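Local coordinates for protein adenylate isopentenyltransferase (Humulus lupulus, PDB 3A8T) that transfers an isopentenyl group from dimethylallyl diphosphate to AMP, ADP or ATP, a step in plant cytokinin biosynthesis, at residues P65-N70 / S124-R129; G202-L207 / R239-F244; R297-T302 / E327-I332. All coordinates share one frame; numbering follows the deposited sequence.

Contact 1: P65-N70 / S124-R129; sequences PLEVIN and SEITGR
Glu67, near the start of strand 66-70, carries the polar half of this contact and meets both Ile126 in the last turn of helix 112-128 and Arg129 just beyond it. Its CG stands anti to its own carbonyl carbon (chi1 -51°) and the chain runs on extended, which brings the carboxylate beside the guanidinium of Arg129. The grip is side-on and twofold: Arg129 NE gives its hydrogen to Glu67 OE2 at 2.9 Å, and Arg129 NH2 gives one to Glu67 OE1, also at 2.9 Å. The two flat groups are not quite coplanar, their planes 24° apart; NH2 reaches OE1 from above the carboxylate plane, and OE2 is met on its syn side, also out of that plane. The bend of the arginine chain at chi3 (-78°) swings the guanidinium back over its own helix, where Glu125 O lies above one face, 3.6 Å from the plane. His98 NE2 is hydrogen-bonded to Glu67 OE1 as well, so that oxygen has two partners, and the buried carboxylate is probably kept ionised by the arginine. The aliphatic part of Glu67 slides past Ile126 in the opposite direction, with Glu67 CB 3.9 Å from Ile126 CG1 and Glu67 CG 3.9 Å from Ile126 CG2. Two residues on, Ile69 points to the same side of the strand, and its CD1 meets Ile126 CD1 at 3.7 Å, an apolar patch next to the ion pair. Helix 112-128 thus packs on one face of the parallel sheet of this P-loop fold. Strand 66-70 lies between strands 97-98 and 132-136; Ile69 also touches Ala119, Ala122 and Val123 farther back along the helix, while Ile126 reaches Pro133 and His98 on the two flanking strands.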
loop_
_atom_site.group_PDB
_atom_site.type_symbol
_atom_site.label_atom_id
_atom_site.label_comp_id
_atom_site.label_asym_id
_atom_site.label_seq_id
_atom_site.Cartn_x
_atom_site.Cartn_y
_atom_site.Cartn_z
ATOM N N PRO A 65 -16.929 -8.426 13.089
ATOM C CA PRO A 65 -17.169 -6.976 13.143
ATOM C C PRO A 65 -15.786 -6.301 13.315
ATOM O O PRO A 65 -15.078 -6.521 14.302
ATOM C CB PRO A 65 -18.079 -6.808 14.371
ATOM C CG PRO A 65 -17.791 -8.053 15.223
ATOM C CD PRO A 65 -17.563 -9.151 14.218
ATOM N N LEU A 66 -15.376 -5.499 12.345
ATOM C CA LEU A 66 -14.062 -4.899 12.475
ATOM C C LEU A 66 -13.949 -3.523 11.816
ATOM O O LEU A 66 -14.883 -3.045 11.196
ATOM C CB LEU A 66 -13.000 -5.906 11.966
ATOM C CG LEU A 66 -12.891 -6.211 10.477
ATOM C CD1 LEU A 66 -12.122 -5.102 9.808
ATOM C CD2 LEU A 66 -12.204 -7.551 10.237
ATOM N N GLU A 67 -12.821 -2.872 12.005
ATOM C CA GLU A 67 -12.596 -1.549 11.430
ATOM C C GLU A 67 -11.115 -1.580 11.068
ATOM O O GLU A 67 -10.287 -2.221 11.739
ATOM C CB GLU A 67 -12.882 -0.390 12.443
ATOM C CG GLU A 67 -14.277 -0.455 13.166
ATOM C CD GLU A 67 -14.818 0.925 13.706
ATOM O OE1 GLU A 67 -14.149 1.962 13.498
ATOM O OE2 GLU A 67 -15.913 0.974 14.355
ATOM N N VAL A 68 -10.791 -0.862 10.005
ATOM C CA VAL A 68 -9.447 -0.829 9.486
ATOM C C VAL A 68 -8.657 0.427 9.767
ATOM O O VAL A 68 -9.166 1.535 9.686
ATOM C CB VAL A 68 -9.468 -1.089 7.925
ATOM C CG1 VAL A 68 -8.146 -0.727 7.315
ATOM C CG2 VAL A 68 -9.774 -2.554 7.630
ATOM N N ILE A 69 -7.394 0.218 10.098
ATOM C CA ILE A 69 -6.436 1.307 10.310
ATOM C C ILE A 69 -5.421 1.079 9.207
ATOM O O ILE A 69 -4.869 -0.004 9.087
ATOM C CB ILE A 69 -5.702 1.201 11.654
ATOM C CG1 ILE A 69 -6.725 1.219 12.799
ATOM C CG2 ILE A 69 -4.686 2.307 11.752
ATOM C CD1 ILE A 69 -6.182 0.994 14.211
ATOM N N ASN A 70 -5.237 2.077 8.366
ATOM C CA ASN A 70 -4.276 2.009 7.274
ATOM C C ASN A 70 -2.875 2.229 7.814
ATOM O O ASN A 70 -2.665 3.174 8.566
ATOM C CB ASN A 70 -4.548 3.106 6.269
ATOM C CG ASN A 70 -3.399 3.299 5.322
ATOM O OD1 ASN A 70 -2.795 4.347 5.262
ATOM N ND2 ASN A 70 -3.093 2.280 4.591
ATOM N N SER A 124 -7.475 2.141 20.168
ATOM C CA SER A 124 -8.170 2.285 21.415
ATOM C C SER A 124 -9.673 2.579 21.226
ATOM O O SER A 124 -10.538 2.068 21.918
ATOM C CB SER A 124 -7.446 3.386 22.164
ATOM O OG SER A 124 -7.784 3.332 23.513
ATOM N N GLU A 125 -9.972 3.387 20.242
ATOM C CA GLU A 125 -11.330 3.744 19.948
ATOM C C GLU A 125 -12.172 2.617 19.382
ATOM O O GLU A 125 -13.336 2.492 19.746
ATOM C CB GLU A 125 -11.323 4.927 18.986
ATOM C CG GLU A 125 -10.984 6.224 19.715
ATOM C CD GLU A 125 -10.260 7.220 18.846
ATOM O OE1 GLU A 125 -9.755 8.209 19.416
ATOM O OE2 GLU A 125 -10.194 7.020 17.607
ATOM N N ILE A 126 -11.575 1.820 18.491
ATOM C CA ILE A 126 -12.245 0.712 17.843
ATOM C C ILE A 126 -12.628 -0.358 18.839
ATOM O O ILE A 126 -13.718 -0.895 18.790
ATOM C CB ILE A 126 -11.320 0.077 16.711
ATOM C CG1 ILE A 126 -11.081 1.096 15.603
ATOM C CG2 ILE A 126 -11.914 -1.191 16.193
ATOM C CD1 ILE A 126 -9.847 0.845 14.842
ATOM N N THR A 127 -11.682 -0.700 19.688
ATOM C CA THR A 127 -11.877 -1.690 20.720
ATOM C C THR A 127 -12.996 -1.158 21.583
ATOM O O THR A 127 -13.840 -1.911 22.059
ATOM C CB THR A 127 -10.605 -1.828 21.590
ATOM O OG1 THR A 127 -9.481 -2.136 20.754
ATOM C CG2 THR A 127 -10.780 -2.963 22.602
ATOM N N GLY A 128 -13.003 0.159 21.783
ATOM C CA GLY A 128 -14.061 0.755 22.583
ATOM C C GLY A 128 -15.421 0.380 22.002
ATOM O O GLY A 128 -16.335 -0.002 22.734
ATOM N N ARG A 129 -15.572 0.484 20.686
ATOM C CA ARG A 129 -16.853 0.144 20.079
ATOM C C ARG A 129 -17.037 -1.366 19.920
ATOM O O ARG A 129 -17.943 -1.816 19.221
ATOM C CB ARG A 129 -16.985 0.814 18.725
ATOM C CG ARG A 129 -16.938 2.317 18.792
ATOM C CD ARG A 129 -17.108 2.942 17.394
ATOM N NE ARG A 129 -15.892 2.887 16.593
ATOM C CZ ARG A 129 -14.899 3.773 16.628
ATOM N NH1 ARG A 129 -14.946 4.826 17.429
ATOM N NH2 ARG A 129 -13.837 3.604 15.841
#

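Contact 2: G202-L207 / R239-F244; sequences GMFDEL and RYFEKF
The short helical segments 203-207 and 239-243 cross at -66° with their axes 12.4 Å apart at closest approach, a separation bridged by large side chains. The rings of Phe204 and Phe241 meet obliquely, Phe204 CE1 lying 3.5 Å from Phe241 CE1, with planes 35° apart. Tyr240 comes in beside them, its CE2 at the edge of the Phe204 ring, 3.8 Å from Phe204 CE1, and the two side chains cross at about a right angle. In Phe204, CG lies opposite the backbone N (chi1 171°), and this carries the ring across to the other helix. Together the three rings form an aromatic cluster, which Phe237 extends by meeting Phe204 edge-to-face and Phe264 of helix 257-289 by meeting Tyr240 in the same way. Gly202 ends helix 184-201 in a Schellman motif and is also the N-cap of the next helix, so Phe204 sits in the first turn after that break. Phe241 also reaches the far end of the first segment: its CE2 is 3.7 Å from Leu207 O and touches Leu207 CB at 4.2 Å. With an alanine at Phe241, Phe204 would probably lose one of its ring partners and a gap would be likely to open beside Leu207. Leu207 packs further on Val234 and Phe237, its side chain about 7 Å from that of Ala231, an ATP-binding residue.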
loop_
_atom_site.group_PDB
_atom_site.type_symbol
_atom_site.label_atom_id
_atom_site.label_comp_id
_atom_site.label_asym_id
_atom_site.label_seq_id
_atom_site.Cartn_x
_atom_site.Cartn_y
_atom_site.Cartn_z
ATOM N N GLY A 202 -6.421 6.344 -15.357
ATOM C CA GLY A 202 -6.199 7.773 -15.397
ATOM C C GLY A 202 -5.075 8.264 -14.497
ATOM O O GLY A 202 -5.047 9.449 -14.125
ATOM N N MET A 203 -4.152 7.372 -14.133
ATOM C CA MET A 203 -3.050 7.797 -13.285
ATOM C C MET A 203 -2.236 8.991 -13.841
ATOM O O MET A 203 -1.850 9.864 -13.092
ATOM C CB MET A 203 -2.117 6.623 -13.013
ATOM C CG MET A 203 -0.824 6.990 -12.316
ATOM S SD MET A 203 0.372 5.666 -12.368
ATOM C CE MET A 203 0.994 5.670 -10.783
ATOM N N PHE A 204 -1.985 9.002 -15.140
ATOM C CA PHE A 204 -1.215 10.030 -15.802
ATOM C C PHE A 204 -1.853 11.424 -15.706
ATOM O O PHE A 204 -1.191 12.407 -15.425
ATOM C CB PHE A 204 -0.965 9.612 -17.261
ATOM C CG PHE A 204 -0.363 10.701 -18.124
ATOM C CD1 PHE A 204 1.006 10.999 -18.055
ATOM C CD2 PHE A 204 -1.184 11.465 -18.969
ATOM C CE1 PHE A 204 1.582 12.052 -18.810
ATOM C CE2 PHE A 204 -0.636 12.559 -19.761
ATOM C CZ PHE A 204 0.737 12.848 -19.680
ATOM N N ASP A 205 -3.148 11.508 -15.920
ATOM C CA ASP A 205 -3.842 12.768 -15.814
ATOM C C ASP A 205 -3.867 13.219 -14.387
ATOM O O ASP A 205 -3.859 14.365 -14.112
ATOM C CB ASP A 205 -5.243 12.572 -16.318
ATOM C CG ASP A 205 -5.235 12.110 -17.744
ATOM O OD1 ASP A 205 -4.883 12.918 -18.637
ATOM O OD2 ASP A 205 -5.543 10.927 -17.983
ATOM N N GLU A 206 -3.891 12.283 -13.473
ATOM C CA GLU A 206 -3.908 12.601 -12.047
ATOM C C GLU A 206 -2.572 13.263 -11.704
ATOM O O GLU A 206 -2.510 14.283 -11.019
ATOM C CB GLU A 206 -4.072 11.293 -11.253
ATOM C CG GLU A 206 -4.217 11.451 -9.767
ATOM C CD GLU A 206 -4.274 10.113 -9.025
ATOM O OE1 GLU A 206 -3.228 9.424 -8.939
ATOM O OE2 GLU A 206 -5.372 9.759 -8.534
ATOM N N LEU A 207 -1.495 12.679 -12.218
ATOM C CA LEU A 207 -0.170 13.186 -11.945
ATOM C C LEU A 207 0.067 14.494 -12.693
ATOM O O LEU A 207 0.771 15.370 -12.195
ATOM C CB LEU A 207 0.871 12.109 -12.319
ATOM C CG LEU A 207 0.927 10.772 -11.547
ATOM C CD1 LEU A 207 1.704 9.819 -12.321
ATOM C CD2 LEU A 207 1.587 10.912 -10.149
ATOM N N ARG A 239 10.068 13.575 -14.319
ATOM C CA ARG A 239 11.138 13.554 -15.292
ATOM C C ARG A 239 10.523 13.750 -16.687
ATOM O O ARG A 239 11.025 14.504 -17.489
ATOM C CB ARG A 239 11.859 12.234 -15.171
ATOM C CG ARG A 239 13.050 12.032 -16.058
ATOM C CD ARG A 239 14.039 11.108 -15.342
ATOM N NE ARG A 239 15.118 10.813 -16.251
ATOM C CZ ARG A 239 16.031 11.703 -16.595
ATOM N NH1 ARG A 239 16.013 12.927 -16.081
ATOM N NH2 ARG A 239 16.911 11.400 -17.517
ATOM N N TYR A 240 9.408 13.087 -16.953
ATOM C CA TYR A 240 8.710 13.231 -18.222
ATOM C C TYR A 240 8.134 14.638 -18.384
ATOM O O TYR A 240 8.345 15.267 -19.385
ATOM C CB TYR A 240 7.587 12.221 -18.310
ATOM C CG TYR A 240 6.716 12.409 -19.490
ATOM C CD1 TYR A 240 7.036 11.842 -20.721
ATOM C CD2 TYR A 240 5.550 13.144 -19.395
ATOM C CE1 TYR A 240 6.220 11.992 -21.821
ATOM C CE2 TYR A 240 4.720 13.298 -20.504
ATOM C CZ TYR A 240 5.059 12.717 -21.710
ATOM O OH TYR A 240 4.204 12.850 -22.777
ATOM N N PHE A 241 7.411 15.141 -17.392
ATOM C CA PHE A 241 6.842 16.478 -17.515
ATOM C C PHE A 241 7.966 17.542 -17.624
ATOM O O PHE A 241 7.760 18.642 -18.094
ATOM C CB PHE A 241 5.943 16.796 -16.299
ATOM C CG PHE A 241 4.758 15.895 -16.151
ATOM C CD1 PHE A 241 3.870 15.693 -17.198
ATOM C CD2 PHE A 241 4.485 15.262 -14.930
ATOM C CE1 PHE A 241 2.726 14.881 -17.030
ATOM C CE2 PHE A 241 3.313 14.441 -14.786
ATOM C CZ PHE A 241 2.462 14.266 -15.821
ATOM N N GLU A 242 9.153 17.215 -17.153
ATOM C CA GLU A 242 10.263 18.146 -17.242
ATOM C C GLU A 242 10.375 18.606 -18.669
ATOM O O GLU A 242 10.446 19.797 -18.973
ATOM C CB GLU A 242 11.578 17.469 -16.844
ATOM C CG GLU A 242 12.638 18.487 -16.585
ATOM C CD GLU A 242 12.086 19.593 -15.708
ATOM O OE1 GLU A 242 12.289 20.783 -16.021
ATOM O OE2 GLU A 242 11.435 19.257 -14.700
ATOM N N LYS A 243 10.386 17.619 -19.547
ATOM C CA LYS A 243 10.462 17.871 -20.969
ATOM C C LYS A 243 9.136 18.181 -21.613
ATOM O O LYS A 243 9.074 19.069 -22.464
ATOM C CB LYS A 243 11.129 16.697 -21.667
ATOM C CG LYS A 243 12.638 16.709 -21.465
ATOM C CD LYS A 243 13.293 15.525 -22.131
ATOM C CE LYS A 243 12.596 14.207 -21.729
ATOM N NZ LYS A 243 12.292 14.184 -20.247
ATOM N N PHE A 244 8.077 17.488 -21.198
ATOM C CA PHE A 244 6.745 17.695 -21.776
ATOM C C PHE A 244 5.706 18.136 -20.756
ATOM O O PHE A 244 4.940 17.325 -20.216
ATOM C CB PHE A 244 6.348 16.415 -22.465
ATOM C CG PHE A 244 7.322 16.002 -23.516
ATOM C CD1 PHE A 244 7.392 16.684 -24.726
ATOM C CD2 PHE A 244 8.176 14.958 -23.312
ATOM C CE1 PHE A 244 8.299 16.319 -25.707
ATOM C CE2 PHE A 244 9.095 14.583 -24.305
ATOM C CZ PHE A 244 9.148 15.271 -25.497
#

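Contact 3: R297-T302 / E327-I332; sequences RRLDAT and EPSVKI
Pro328 begins the contact from the helix side, its CB lying 4.0 Å from Leu299 CD2, where the two side chains meet at a slant. The helix is kinked here, since the proline nitrogen makes no bond to the preceding turn. Ser329 follows, its CA facing that of Leu299 at 7.7 Å. Its hydroxyl is turned beside its own backbone N and is hydrogen-bonded to Val325 O one turn back, which satisfies this buried group within its own helix. One turn after Pro328, Ile332 makes the broadest contact, with Arg297. The arginine chain bends at chi2 (-63°) and again at chi3 (-65°), curling its guanidinium back over the isoleucine. Ile332 CG1 lies over one face of that group, offset toward its rim and 3.6 Å from Arg297 NH2, while Ile332 CD1 reaches back to Arg297 CB at 3.6 Å. The arginine thus curls round the isoleucine, touching it with both its aliphatic stem and its flat end. A water donates to Ile332 O at 2.9 Å and accepts a weak hydrogen bond from Arg297 NH1, linking the guanidinium to the helix backbone. Strand 297-300 and helix 327-332 run nearly antiparallel, at 162°, with axes 9.6 Å apart. The strand forms one outer edge of the sheet beside strand 174-181, whose Cys176 also touches Ile332. Leu56 of helix 53-61, which starts at the end of the P-loop, packs against both Leu299 and Ser329, so helix 315-338 lies against the sheet alongside that helix.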
loop_
_atom_site.group_PDB
_atom_site.type_symbol
_atom_site.label_atom_id
_atom_site.label_comp_id
_atom_site.label_asym_id
_atom_site.label_seq_id
_atom_site.Cartn_x
_atom_site.Cartn_y
_atom_site.Cartn_z
ATOM N N ARG A 297 1.700 -15.633 10.436
ATOM C CA ARG A 297 0.924 -16.732 9.868
ATOM C C ARG A 297 0.918 -16.469 8.366
ATOM O O ARG A 297 0.289 -15.540 7.919
ATOM C CB ARG A 297 -0.491 -16.729 10.476
ATOM C CG ARG A 297 -0.533 -16.688 12.015
ATOM C CD ARG A 297 0.106 -17.924 12.652
ATOM N NE ARG A 297 -0.634 -19.144 12.337
ATOM C CZ ARG A 297 -1.628 -19.624 13.076
ATOM N NH1 ARG A 297 -1.992 -19.011 14.197
ATOM N NH2 ARG A 297 -2.312 -20.668 12.649
ATOM N N ARG A 298 1.643 -17.269 7.597
ATOM C CA ARG A 298 1.754 -17.026 6.165
ATOM C C ARG A 298 0.647 -17.525 5.294
ATOM O O ARG A 298 0.238 -18.688 5.381
ATOM C CB ARG A 298 3.088 -17.556 5.628
ATOM C CG ARG A 298 3.442 -17.030 4.218
ATOM C CD ARG A 298 4.938 -17.199 3.841
ATOM N NE ARG A 298 5.467 -18.505 4.202
ATOM C CZ ARG A 298 5.265 -19.632 3.521
ATOM N NH1 ARG A 298 4.538 -19.637 2.402
ATOM N NH2 ARG A 298 5.777 -20.772 3.983
ATOM N N LEU A 299 0.151 -16.640 4.442
ATOM C CA LEU A 299 -0.929 -17.017 3.523
ATOM C C LEU A 299 -0.327 -16.973 2.136
ATOM O O LEU A 299 0.256 -15.977 1.754
ATOM C CB LEU A 299 -2.109 -16.040 3.605
ATOM C CG LEU A 299 -2.789 -15.931 4.972
ATOM C CD1 LEU A 299 -3.708 -14.738 4.971
ATOM C CD2 LEU A 299 -3.522 -17.220 5.344
ATOM N N ASP A 300 -0.426 -18.059 1.390
ATOM C CA ASP A 300 0.153 -18.033 0.080
ATOM C C ASP A 300 -0.880 -17.693 -0.965
ATOM O O ASP A 300 -1.658 -18.549 -1.405
ATOM C CB ASP A 300 0.797 -19.365 -0.263
ATOM C CG ASP A 300 1.665 -19.273 -1.528
ATOM O OD1 ASP A 300 1.424 -18.381 -2.395
ATOM O OD2 ASP A 300 2.596 -20.082 -1.655
ATOM N N ALA A 301 -0.844 -16.438 -1.387
ATOM C CA ALA A 301 -1.731 -15.904 -2.392
ATOM C C ALA A 301 -1.213 -16.116 -3.832
ATOM O O ALA A 301 -1.799 -15.600 -4.777
ATOM C CB ALA A 301 -1.910 -14.403 -2.138
ATOM N N THR A 302 -0.119 -16.845 -4.013
ATOM C CA THR A 302 0.436 -17.003 -5.360
ATOM C C THR A 302 -0.474 -17.484 -6.489
ATOM O O THR A 302 -0.509 -16.880 -7.517
ATOM C CB THR A 302 1.688 -17.871 -5.335
ATOM O OG1 THR A 302 2.644 -17.276 -4.439
ATOM C CG2 THR A 302 2.270 -17.989 -6.760
ATOM N N GLU A 327 -10.282 -18.643 3.684
ATOM C CA GLU A 327 -10.691 -19.678 4.663
ATOM C C GLU A 327 -9.654 -19.853 5.773
ATOM O O GLU A 327 -9.999 -19.833 6.946
ATOM C CB GLU A 327 -11.074 -21.002 3.953
ATOM C CG GLU A 327 -10.174 -22.270 4.214
ATOM C CD GLU A 327 -10.346 -23.416 3.101
ATOM O OE1 GLU A 327 -9.286 -23.900 2.591
ATOM O OE2 GLU A 327 -11.517 -23.816 2.735
ATOM N N PRO A 328 -8.366 -19.987 5.431
ATOM C CA PRO A 328 -7.353 -20.136 6.494
ATOM C C PRO A 328 -7.321 -18.917 7.459
ATOM O O PRO A 328 -7.254 -19.068 8.655
ATOM C CB PRO A 328 -6.043 -20.283 5.708
ATOM C CG PRO A 328 -6.494 -20.911 4.405
ATOM C CD PRO A 328 -7.775 -20.173 4.097
ATOM N N SER A 329 -7.365 -17.696 6.928
ATOM C CA SER A 329 -7.349 -16.480 7.780
ATOM C C SER A 329 -8.544 -16.450 8.748
ATOM O O SER A 329 -8.366 -16.084 9.895
ATOM C CB SER A 329 -7.418 -15.187 6.943
ATOM O OG SER A 329 -6.399 -15.092 5.970
ATOM N N VAL A 330 -9.741 -16.813 8.267
ATOM C CA VAL A 330 -10.938 -16.795 9.107
ATOM C C VAL A 330 -10.671 -17.658 10.344
ATOM O O VAL A 330 -10.895 -17.199 11.487
ATOM C CB VAL A 330 -12.202 -17.307 8.328
ATOM C CG1 VAL A 330 -13.352 -17.596 9.282
ATOM C CG2 VAL A 330 -12.637 -16.307 7.350
ATOM N N LYS A 331 -10.152 -18.872 10.101
ATOM C CA LYS A 331 -9.808 -19.811 11.153
ATOM C C LYS A 331 -8.787 -19.231 12.148
ATOM O O LYS A 331 -8.966 -19.302 13.379
ATOM C CB LYS A 331 -9.238 -21.088 10.563
ATOM C CG LYS A 331 -10.202 -21.871 9.749
ATOM C CD LYS A 331 -9.485 -22.717 8.704
ATOM C CE LYS A 331 -8.759 -23.920 9.304
ATOM N NZ LYS A 331 -8.358 -24.980 8.275
ATOM N N ILE A 332 -7.711 -18.662 11.628
ATOM C CA ILE A 332 -6.707 -18.096 12.508
ATOM C C ILE A 332 -7.330 -16.967 13.353
ATOM O O ILE A 332 -7.169 -16.951 14.544
ATOM C CB ILE A 332 -5.508 -17.530 11.684
ATOM C CG1 ILE A 332 -4.767 -18.659 10.975
ATOM C CG2 ILE A 332 -4.542 -16.727 12.577
ATOM C CD1 ILE A 332 -3.743 -18.149 9.892
HETATM O O HOH W 1 -4.903 -18.244 15.860
#

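Overall arrangement
Along the chain the three contacts follow in series, each closing before the next opens. Contacts 1 and 3 belong to the same parallel sheet, strand 66-70 lying next to one outer strand and strand 296-300 being the other; their centres are 21 Å apart and their nearest atoms about 9 Å. Each packs a helix, 112-128 or 315-338, on that nucleotide-binding core. Contact 2 joins helices 203-210 and 234-243 away from the sheet, 38 Å from contact 1 and 39 Å from contact 3 between centres, across the chain's centre from both. Bound ATP is about 9 Å from the side chain of Leu207 and about 14 Å from that of Ile69, so contact 2 comes nearer to it than contact 1.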